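Local atomic coordinates of translation initiation factor eIF2b-like protein (Chaetomium thermophilum, PDB entry 4ZEM), a protein that probably acts as the beta subunit of eIF2B, the heterodecameric factor thought to promote exchange of GDP for GTP on eIF2 during translation initiation. Residues A[33-38]-A[80-85]; A[179-184]-A[205-210]; A[189-194]-A[213-218]. All coordinates share one frame; numbering follows the deposited sequence.

Contact 1: residues A[33-38]-A[80-85]; sequences FLLKRR and ARAAPH
Face meets face between the R38 guanidinium and the H85 imidazole, with their planes 30° apart. NH2 of R38 sits above one ring face, displaced toward the rim, while NE2 of H85 lies over one side of the guanidinium, again off centre. The nearest pair, R38 NE and H85 CE1, is 3.8 Å apart, and no hydrogen bond joins the two groups. R38 follows the last turn of its helix with positive phi, and its chain runs extended from CG to NE to reach the ring from the opposite direction. The imidazole is turned to meet it by a chi1 of 52°, which places CG between the backbone N and the carbonyl carbon. With an alanine here, the R38 guanidinium would probably lose the flat surface it rests on and be freer to swing. Next to this pair the packing is apolar: L35 CB stands 4.0 Å from A82 CB and 4.1 Å from A83 CB, and K36 passes A82 through CG before the rest of its chain turns off. The contact thus joins the C-terminal ends of helices 24-37 and 65-82, in a strandless region of helices and connecting loops, with R38 also touching T347 from a distant loop.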
loop_
_atom_site.group_PDB
_atom_site.type_symbol
_atom_site.label_atom_id
_atom_site.label_comp_id
_atom_site.label_asym_id
_atom_site.label_seq_id
_atom_site.Cartn_x
_atom_site.Cartn_y
_atom_site.Cartn_z
ATOM N N PHE A 33 7.046 7.702 17.158
ATOM C CA PHE A 33 6.572 7.135 18.411
ATOM C C PHE A 33 5.406 6.176 18.174
ATOM O O PHE A 33 5.356 5.094 18.758
ATOM C CB PHE A 33 6.164 8.253 19.373
ATOM C CG PHE A 33 5.663 7.763 20.698
ATOM C CD1 PHE A 33 6.547 7.302 21.658
ATOM C CD2 PHE A 33 4.309 7.772 20.989
ATOM C CE1 PHE A 33 6.089 6.852 22.881
ATOM C CE2 PHE A 33 3.844 7.323 22.210
ATOM C CZ PHE A 33 4.736 6.864 23.157
ATOM N N LEU A 34 4.471 6.580 17.318
ATOM C CA LEU A 34 3.303 5.755 17.008
ATOM C C LEU A 34 3.694 4.456 16.307
ATOM O O LEU A 34 3.133 3.397 16.592
ATOM C CB LEU A 34 2.299 6.536 16.155
ATOM C CG LEU A 34 1.658 7.747 16.835
ATOM C CD1 LEU A 34 0.742 8.494 15.881
ATOM C CD2 LEU A 34 0.890 7.303 18.069
ATOM N N LEU A 35 4.652 4.542 15.391
ATOM C CA LEU A 35 5.119 3.369 14.661
ATOM C C LEU A 35 5.813 2.350 15.566
ATOM O O LEU A 35 5.591 1.146 15.431
ATOM C CB LEU A 35 6.065 3.785 13.538
ATOM C CG LEU A 35 5.480 4.659 12.429
ATOM C CD1 LEU A 35 6.572 5.091 11.466
ATOM C CD2 LEU A 35 4.393 3.905 11.694
ATOM N N LYS A 36 6.654 2.834 16.480
ATOM C CA LYS A 36 7.379 1.959 17.404
ATOM C C LYS A 36 6.470 1.260 18.416
ATOM O O LYS A 36 6.653 0.077 18.707
ATOM C CB LYS A 36 8.464 2.741 18.149
ATOM C CG LYS A 36 9.548 3.325 17.257
ATOM C CD LYS A 36 10.708 3.853 18.090
ATOM C CE LYS A 36 10.226 4.791 19.189
ATOM N NZ LYS A 36 11.359 5.391 19.954
ATOM N N ARG A 37 5.498 1.988 18.958
ATOM C CA ARG A 37 4.561 1.399 19.907
ATOM C C ARG A 37 3.515 0.602 19.152
ATOM O O ARG A 37 2.713 -0.116 19.753
ATOM C CB ARG A 37 3.900 2.472 20.773
ATOM C CG ARG A 37 4.875 3.315 21.575
ATOM C CD ARG A 37 5.536 2.472 22.651
ATOM N NE ARG A 37 6.494 3.231 23.450
ATOM C CZ ARG A 37 6.171 3.954 24.516
ATOM N NH1 ARG A 37 4.907 4.021 24.917
ATOM N NH2 ARG A 37 7.111 4.609 25.184
ATOM N N ARG A 38 3.519 0.776 17.833
ATOM C CA ARG A 38 2.733 -0.029 16.907
ATOM C C ARG A 38 1.249 0.281 17.036
ATOM O O ARG A 38 0.398 -0.549 16.717
ATOM C CB ARG A 38 3.010 -1.520 17.110
ATOM C CG ARG A 38 4.400 -1.903 16.629
ATOM C CD ARG A 38 4.636 -3.396 16.608
ATOM N NE ARG A 38 6.028 -3.680 16.273
ATOM C CZ ARG A 38 6.487 -4.871 15.903
ATOM N NH1 ARG A 38 5.662 -5.905 15.806
ATOM N NH2 ARG A 38 7.774 -5.026 15.620
ATOM N N ALA A 80 10.935 4.789 8.162
ATOM C CA ALA A 80 11.126 3.402 7.781
ATOM C C ALA A 80 11.859 2.650 8.872
ATOM O O ALA A 80 11.553 1.500 9.160
ATOM C CB ALA A 80 11.897 3.317 6.478
ATOM N N ARG A 81 12.838 3.313 9.469
ATOM C CA ARG A 81 13.641 2.725 10.528
ATOM C C ARG A 81 12.808 2.382 11.758
ATOM O O ARG A 81 13.025 1.357 12.394
ATOM C CB ARG A 81 14.792 3.658 10.901
ATOM C CG ARG A 81 15.956 2.964 11.584
ATOM C CD ARG A 81 17.082 3.941 11.875
ATOM N NE ARG A 81 16.623 5.084 12.657
ATOM C CZ ARG A 81 17.401 6.094 13.027
ATOM N NH1 ARG A 81 16.899 7.093 13.737
ATOM N NH2 ARG A 81 18.681 6.103 12.685
ATOM N N ALA A 82 11.861 3.249 12.090
ATOM C CA ALA A 82 11.001 3.037 13.236
ATOM C C ALA A 82 10.196 1.761 13.058
ATOM O O ALA A 82 10.009 1.006 14.006
ATOM C CB ALA A 82 10.076 4.224 13.426
ATOM N N ALA A 83 9.720 1.519 11.843
ATOM C CA ALA A 83 8.937 0.319 11.569
ATOM C C ALA A 83 9.497 -0.443 10.368
ATOM O O ALA A 83 8.935 -0.383 9.274
ATOM C CB ALA A 83 7.473 0.683 11.337
ATOM N N PRO A 84 10.614 -1.160 10.571
ATOM C CA PRO A 84 11.280 -1.948 9.525
ATOM C C PRO A 84 10.406 -3.072 8.974
ATOM O O PRO A 84 10.569 -3.473 7.822
ATOM C CB PRO A 84 12.507 -2.511 10.248
ATOM C CG PRO A 84 12.093 -2.553 11.687
ATOM C CD PRO A 84 11.304 -1.294 11.866
ATOM N N HIS A 85 9.500 -3.578 9.803
ATOM C CA HIS A 85 8.564 -4.631 9.410
ATOM C C HIS A 85 7.541 -4.173 8.360
ATOM O O HIS A 85 6.992 -4.998 7.631
ATOM C CB HIS A 85 7.837 -5.172 10.645
ATOM C CG HIS A 85 7.195 -4.110 11.481
ATOM N ND1 HIS A 85 7.917 -3.246 12.275
ATOM C CD2 HIS A 85 5.893 -3.771 11.646
ATOM C CE1 HIS A 85 7.090 -2.419 12.891
ATOM N NE2 HIS A 85 5.856 -2.716 12.525
#

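Contact 2: residues A[179-184]-A[205-210]; sequences DQIASF and ERFLVK
With chi1 at -178°, F207 swings its ring back toward I181, whose own chi1 of -67° presents CG2 to ring atom CD1; the two side chains cross at about a right angle. The setting is the Rossmann-like domain: helix 202-214, which carries F207, forms the connection between parallel strands 194-198 and 218-222, and the end of the long helix 154-182 packs against it. I181 O lies in the plane of the F207 ring at its edge, 3.8 Å from CD1 of F207, and the same oxygen accepts the backbone N-H of F184 as the long helix finishes. Both I181 and F207 also reach L304 and L361, so the pair helps bury this face of the mixed sheet at strands 301-304 and 359-362.

A182 is where the two backbones draw closest, its CA 4.4 Å from that of F207; a methyl group is all it inserts between the helices. Toward solvent the contact becomes polar but loose. D179 OD1 and R206 NE have opposite charges yet remain 5.1 Å apart, and the salt bridge of R206 is made instead by NH2 to D178. K210 supplies aliphatic cover rather than charge: its chain bends at chi2 and passes alongside A182. The methylene CD of K210 approaches A182 O to 3.6 Å, and CB of K210 lies 3.8 Å from A182 CB.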
loop_
_atom_site.group_PDB
_atom_site.type_symbol
_atom_site.label_atom_id
_atom_site.label_comp_id
_atom_site.label_asym_id
_atom_site.label_seq_id
_atom_site.Cartn_x
_atom_site.Cartn_y
_atom_site.Cartn_z
ATOM N N ASP A 179 -11.968 0.264 -2.125
ATOM C CA ASP A 179 -13.203 0.377 -2.896
ATOM C C ASP A 179 -12.961 0.116 -4.375
ATOM O O ASP A 179 -13.805 -0.457 -5.058
ATOM C CB ASP A 179 -13.839 1.752 -2.707
ATOM C CG ASP A 179 -14.447 1.922 -1.326
ATOM O OD1 ASP A 179 -14.741 0.893 -0.676
ATOM O OD2 ASP A 179 -14.639 3.081 -0.895
ATOM N N GLN A 180 -11.829 0.579 -4.883
ATOM C CA GLN A 180 -11.514 0.352 -6.283
ATOM C C GLN A 180 -11.280 -1.132 -6.533
ATOM O O GLN A 180 -11.737 -1.675 -7.536
ATOM C CB GLN A 180 -10.312 1.186 -6.709
ATOM C CG GLN A 180 -10.674 2.636 -6.924
ATOM C CD GLN A 180 -9.464 3.518 -7.088
ATOM O OE1 GLN A 180 -8.348 3.127 -6.752
ATOM N NE2 GLN A 180 -9.679 4.727 -7.587
ATOM N N ILE A 181 -10.582 -1.788 -5.610
ATOM C CA ILE A 181 -10.366 -3.225 -5.712
ATOM C C ILE A 181 -11.710 -3.961 -5.646
ATOM O O ILE A 181 -11.971 -4.878 -6.434
ATOM C CB ILE A 181 -9.425 -3.726 -4.601
ATOM C CG1 ILE A 181 -8.013 -3.165 -4.821
ATOM C CG2 ILE A 181 -9.408 -5.245 -4.559
ATOM C CD1 ILE A 181 -7.031 -3.472 -3.705
ATOM N N ALA A 182 -12.579 -3.517 -4.740
ATOM C CA ALA A 182 -13.897 -4.123 -4.561
ATOM C C ALA A 182 -14.819 -3.932 -5.769
ATOM O O ALA A 182 -15.773 -4.682 -5.925
ATOM C CB ALA A 182 -14.569 -3.573 -3.305
ATOM N N SER A 183 -14.568 -2.919 -6.597
ATOM C CA SER A 183 -15.413 -2.685 -7.777
ATOM C C SER A 183 -15.260 -3.804 -8.813
ATOM O O SER A 183 -16.050 -3.906 -9.743
ATOM C CB SER A 183 -15.120 -1.324 -8.431
ATOM O OG SER A 183 -13.788 -1.220 -8.895
ATOM N N PHE A 184 -14.225 -4.622 -8.673
ATOM C CA PHE A 184 -14.029 -5.741 -9.591
ATOM C C PHE A 184 -14.540 -7.060 -9.019
ATOM O O PHE A 184 -14.351 -8.113 -9.622
ATOM C CB PHE A 184 -12.552 -5.861 -9.969
ATOM C CG PHE A 184 -12.044 -4.678 -10.733
ATOM C CD1 PHE A 184 -11.358 -3.656 -10.083
ATOM C CD2 PHE A 184 -12.291 -4.563 -12.095
ATOM C CE1 PHE A 184 -10.909 -2.544 -10.784
ATOM C CE2 PHE A 184 -11.840 -3.454 -12.802
ATOM C CZ PHE A 184 -11.148 -2.441 -12.144
ATOM N N GLU A 205 -12.301 -7.931 3.423
ATOM C CA GLU A 205 -13.636 -7.755 3.977
ATOM C C GLU A 205 -14.470 -6.826 3.093
ATOM O O GLU A 205 -15.619 -7.133 2.782
ATOM C CB GLU A 205 -13.563 -7.211 5.408
ATOM C CG GLU A 205 -12.955 -8.187 6.421
ATOM C CD GLU A 205 -12.981 -7.657 7.852
ATOM O OE1 GLU A 205 -13.711 -6.677 8.116
ATOM O OE2 GLU A 205 -12.259 -8.215 8.709
ATOM N N ARG A 206 -13.889 -5.707 2.675
ATOM C CA ARG A 206 -14.612 -4.760 1.834
ATOM C C ARG A 206 -14.919 -5.378 0.472
ATOM O O ARG A 206 -15.961 -5.101 -0.124
ATOM C CB ARG A 206 -13.821 -3.458 1.677
ATOM C CG ARG A 206 -13.638 -2.687 2.985
ATOM C CD ARG A 206 -13.272 -1.233 2.732
ATOM N NE ARG A 206 -13.028 -0.494 3.969
ATOM C CZ ARG A 206 -11.829 -0.083 4.373
ATOM N NH1 ARG A 206 -11.702 0.584 5.512
ATOM N NH2 ARG A 206 -10.754 -0.329 3.637
ATOM N N PHE A 207 -14.013 -6.230 -0.002
ATOM C CA PHE A 207 -14.198 -6.948 -1.249
ATOM C C PHE A 207 -15.357 -7.954 -1.159
ATOM O O PHE A 207 -16.226 -7.997 -2.037
ATOM C CB PHE A 207 -12.892 -7.654 -1.600
ATOM C CG PHE A 207 -12.921 -8.409 -2.899
ATOM C CD1 PHE A 207 -12.633 -7.768 -4.092
ATOM C CD2 PHE A 207 -13.193 -9.769 -2.921
ATOM C CE1 PHE A 207 -12.636 -8.461 -5.288
ATOM C CE2 PHE A 207 -13.190 -10.466 -4.112
ATOM C CZ PHE A 207 -12.917 -9.816 -5.300
ATOM N N LEU A 208 -15.378 -8.747 -0.090
ATOM C CA LEU A 208 -16.430 -9.743 0.086
ATOM C C LEU A 208 -17.802 -9.111 0.300
ATOM O O LEU A 208 -18.798 -9.552 -0.282
ATOM C CB LEU A 208 -16.099 -10.660 1.260
ATOM C CG LEU A 208 -14.868 -11.541 1.056
ATOM C CD1 LEU A 208 -14.558 -12.307 2.338
ATOM C CD2 LEU A 208 -15.051 -12.484 -0.134
ATOM N N VAL A 209 -17.846 -8.069 1.127
ATOM C CA VAL A 209 -19.089 -7.360 1.414
ATOM C C VAL A 209 -19.681 -6.720 0.156
ATOM O O VAL A 209 -20.896 -6.768 -0.057
ATOM C CB VAL A 209 -18.867 -6.286 2.516
ATOM C CG1 VAL A 209 -19.981 -5.249 2.532
ATOM C CG2 VAL A 209 -18.723 -6.964 3.874
ATOM N N LYS A 210 -18.821 -6.152 -0.684
ATOM C CA LYS A 210 -19.257 -5.533 -1.930
ATOM C C LYS A 210 -19.815 -6.612 -2.857
ATOM O O LYS A 210 -20.863 -6.435 -3.480
ATOM C CB LYS A 210 -18.099 -4.789 -2.601
ATOM C CG LYS A 210 -18.510 -3.639 -3.530
ATOM C CD LYS A 210 -19.179 -4.066 -4.811
ATOM C CE LYS A 210 -19.457 -2.850 -5.680
ATOM N NZ LYS A 210 -20.236 -1.815 -4.954
#

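Contact 3: residues A[189-194]-A[213-218]; sequences IHPGDY and SKRRFT
Y194 and T218 pair as a parallel beta bridge, preceded by a type II turn from H190 to D193 that brings residues 189-194 alongside R216 and F217. This is the start of two neighbouring strands, 194-198 and 218-222, in the beta-alpha-beta unit of a Rossmann-like sheet. Two backbone bonds set the register: G192 N gives its hydrogen to R216 O at 2.8 Å, and T218 N gives its own to D193 O at 2.9 Å. G192 occupies the turn position with positive phi.

Ahead of the turn, R215 bends at chi2 (-87°), and NE reaches I189 O at 2.7 Å, lying in the carbonyl plane. The N-H points somewhat off line, at 140°, and P191 CD packs against R215 CD at 3.6 Å. Inside, a chi1 of 64° sets CG of F217 between the backbone N and the carbonyl carbon and turns one ring face to I189: CG2 of I189 lies 3.9 Å from the ring centroid, a CH-pi contact over the face, while D193 O approaches the ring edge. A211 and V195 touch both these side chains and extend the buried patch. D193 braces the turn from within, OD2 accepting H190 N from above the carboxylate plane; the same oxygen forms a salt bridge with K267, which probably helps offset its charge.

At the strand start Y194 and T218 run side by side. T218 CB sits 4.0 Å from the centroid of the Y194 ring, over a face, and the ring also makes a cation-pi contact with R264. One water ties the polar ends together, 3.0 Å from Y194 OH and 2.8 Å from T218 OG1.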
loop_
_atom_site.group_PDB
_atom_site.type_symbol
_atom_site.label_atom_id
_atom_site.label_comp_id
_atom_site.label_asym_id
_atom_site.label_seq_id
_atom_site.Cartn_x
_atom_site.Cartn_y
_atom_site.Cartn_z
ATOM N N ILE A 189 -16.022 -12.961 -8.519
ATOM C CA ILE A 189 -16.928 -13.929 -7.896
ATOM C C ILE A 189 -18.220 -14.153 -8.672
ATOM O O ILE A 189 -18.911 -13.204 -9.049
ATOM C CB ILE A 189 -17.296 -13.526 -6.461
ATOM C CG1 ILE A 189 -16.073 -13.655 -5.567
ATOM C CG2 ILE A 189 -18.370 -14.439 -5.892
ATOM C CD1 ILE A 189 -15.581 -12.369 -5.110
ATOM N N HIS A 190 -18.550 -15.424 -8.877
ATOM C CA HIS A 190 -19.737 -15.808 -9.629
ATOM C C HIS A 190 -20.782 -16.435 -8.711
ATOM O O HIS A 190 -20.455 -16.876 -7.608
ATOM C CB HIS A 190 -19.336 -16.760 -10.762
ATOM C CG HIS A 190 -18.175 -16.264 -11.563
ATOM N ND1 HIS A 190 -16.937 -16.872 -11.540
ATOM C CD2 HIS A 190 -18.048 -15.189 -12.378
ATOM C CE1 HIS A 190 -16.106 -16.206 -12.321
ATOM N NE2 HIS A 190 -16.756 -15.179 -12.841
ATOM N N PRO A 191 -22.051 -16.457 -9.152
ATOM C CA PRO A 191 -23.112 -17.055 -8.330
ATOM C C PRO A 191 -22.796 -18.490 -7.919
ATOM O O PRO A 191 -22.349 -19.284 -8.749
ATOM C CB PRO A 191 -24.331 -17.004 -9.257
ATOM C CG PRO A 191 -24.073 -15.785 -10.099
ATOM C CD PRO A 191 -22.594 -15.839 -10.377
ATOM N N GLY A 192 -23.016 -18.800 -6.642
ATOM C CA GLY A 192 -22.782 -20.132 -6.116
ATOM C C GLY A 192 -21.326 -20.452 -5.804
ATOM O O GLY A 192 -21.002 -21.573 -5.411
ATOM N N ASP A 193 -20.447 -19.468 -5.960
ATOM C CA ASP A 193 -19.025 -19.687 -5.704
ATOM C C ASP A 193 -18.772 -20.059 -4.249
ATOM O O ASP A 193 -19.416 -19.541 -3.330
ATOM C CB ASP A 193 -18.206 -18.437 -6.043
ATOM C CG ASP A 193 -17.568 -18.502 -7.415
ATOM O OD1 ASP A 193 -17.813 -19.481 -8.152
ATOM O OD2 ASP A 193 -16.823 -17.555 -7.754
ATOM N N TYR A 194 -17.812 -20.953 -4.054
ATOM C CA TYR A 194 -17.300 -21.257 -2.727
ATOM C C TYR A 194 -15.937 -20.596 -2.627
ATOM O O TYR A 194 -14.971 -21.043 -3.255
ATOM C CB TYR A 194 -17.216 -22.763 -2.524
ATOM C CG TYR A 194 -18.402 -23.329 -1.793
ATOM C CD1 TYR A 194 -18.245 -24.061 -0.620
ATOM C CD2 TYR A 194 -19.685 -23.177 -2.308
ATOM C CE1 TYR A 194 -19.342 -24.604 0.033
ATOM C CE2 TYR A 194 -20.790 -23.693 -1.650
ATOM C CZ TYR A 194 -20.615 -24.408 -0.488
ATOM O OH TYR A 194 -21.719 -24.927 0.143
ATOM N N SER A 213 -23.301 -7.756 -2.229
ATOM C CA SER A 213 -24.346 -6.856 -2.713
ATOM C C SER A 213 -24.777 -7.233 -4.126
ATOM O O SER A 213 -25.852 -6.852 -4.559
ATOM C CB SER A 213 -23.886 -5.393 -2.689
ATOM O OG SER A 213 -22.951 -5.124 -3.721
ATOM N N LYS A 214 -23.903 -7.903 -4.877
ATOM C CA LYS A 214 -24.230 -8.249 -6.260
ATOM C C LYS A 214 -24.205 -9.729 -6.597
ATOM O O LYS A 214 -24.474 -10.109 -7.731
ATOM C CB LYS A 214 -23.276 -7.520 -7.194
ATOM C CG LYS A 214 -23.288 -6.029 -6.982
ATOM C CD LYS A 214 -22.607 -5.315 -8.113
ATOM C CE LYS A 214 -22.819 -3.824 -8.000
ATOM N NZ LYS A 214 -21.739 -3.086 -8.693
ATOM N N ARG A 215 -23.861 -10.565 -5.627
ATOM C CA ARG A 215 -23.726 -11.994 -5.879
ATOM C C ARG A 215 -24.222 -12.814 -4.703
ATOM O O ARG A 215 -24.136 -12.385 -3.549
ATOM C CB ARG A 215 -22.261 -12.360 -6.166
ATOM C CG ARG A 215 -21.700 -11.789 -7.446
ATOM C CD ARG A 215 -22.001 -12.714 -8.587
ATOM N NE ARG A 215 -21.339 -12.302 -9.815
ATOM C CZ ARG A 215 -21.893 -11.509 -10.720
ATOM N NH1 ARG A 215 -23.122 -11.052 -10.534
ATOM N NH2 ARG A 215 -21.223 -11.185 -11.817
ATOM N N ARG A 216 -24.710 -14.013 -4.997
ATOM C CA ARG A 216 -25.094 -14.948 -3.953
ATOM C C ARG A 216 -24.040 -16.054 -3.921
ATOM O O ARG A 216 -23.880 -16.782 -4.899
ATOM C CB ARG A 216 -26.489 -15.516 -4.223
ATOM C CG ARG A 216 -27.060 -16.384 -3.114
ATOM C CD ARG A 216 -27.769 -17.614 -3.674
ATOM N NE ARG A 216 -26.864 -18.460 -4.452
ATOM C CZ ARG A 216 -27.102 -18.899 -5.682
ATOM N NH1 ARG A 216 -28.222 -18.563 -6.309
ATOM N NH2 ARG A 216 -26.211 -19.670 -6.289
ATOM N N PHE A 217 -23.324 -16.184 -2.807
ATOM C CA PHE A 217 -22.232 -17.153 -2.730
ATOM C C PHE A 217 -21.887 -17.511 -1.286
ATOM O O PHE A 217 -22.564 -17.086 -0.346
ATOM C CB PHE A 217 -20.980 -16.627 -3.457
ATOM C CG PHE A 217 -20.376 -15.390 -2.841
ATOM C CD1 PHE A 217 -20.994 -14.150 -2.979
ATOM C CD2 PHE A 217 -19.149 -15.450 -2.185
ATOM C CE1 PHE A 217 -20.430 -13.004 -2.422
ATOM C CE2 PHE A 217 -18.578 -14.302 -1.637
ATOM C CZ PHE A 217 -19.227 -13.079 -1.752
ATOM N N THR A 218 -20.867 -18.348 -1.128
ATOM C CA THR A 218 -20.445 -18.824 0.182
ATOM C C THR A 218 -18.998 -18.446 0.482
ATOM O O THR A 218 -18.113 -18.621 -0.357
ATOM C CB THR A 218 -20.617 -20.362 0.281
ATOM O OG1 THR A 218 -21.993 -20.701 0.060
ATOM C CG2 THR A 218 -20.192 -20.878 1.641
HETATM O O HOH W 1 -23.768 -22.759 0.656
#

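How the contacts relate
Along the chain contact 1 closes before the other two open, and it stands apart in space: its centre is 29 Å from that of contact 2 and 39 Å from that of contact 3, across the centre of the chain. It belongs to the N-terminal helices. Contacts 2 and 3, with centres 13 Å apart, share helix 202-214 and alternate in sequence, so that helix 154-182, the loop leading to strand 194-198, and strand 218-222 are all gathered around it. They touch directly, F207 against I189, and L208 O 3.8 Å from F217 CZ. Together they fasten the first beta-alpha-beta unit of the Rossmann-like sheet to the long helix preceding it.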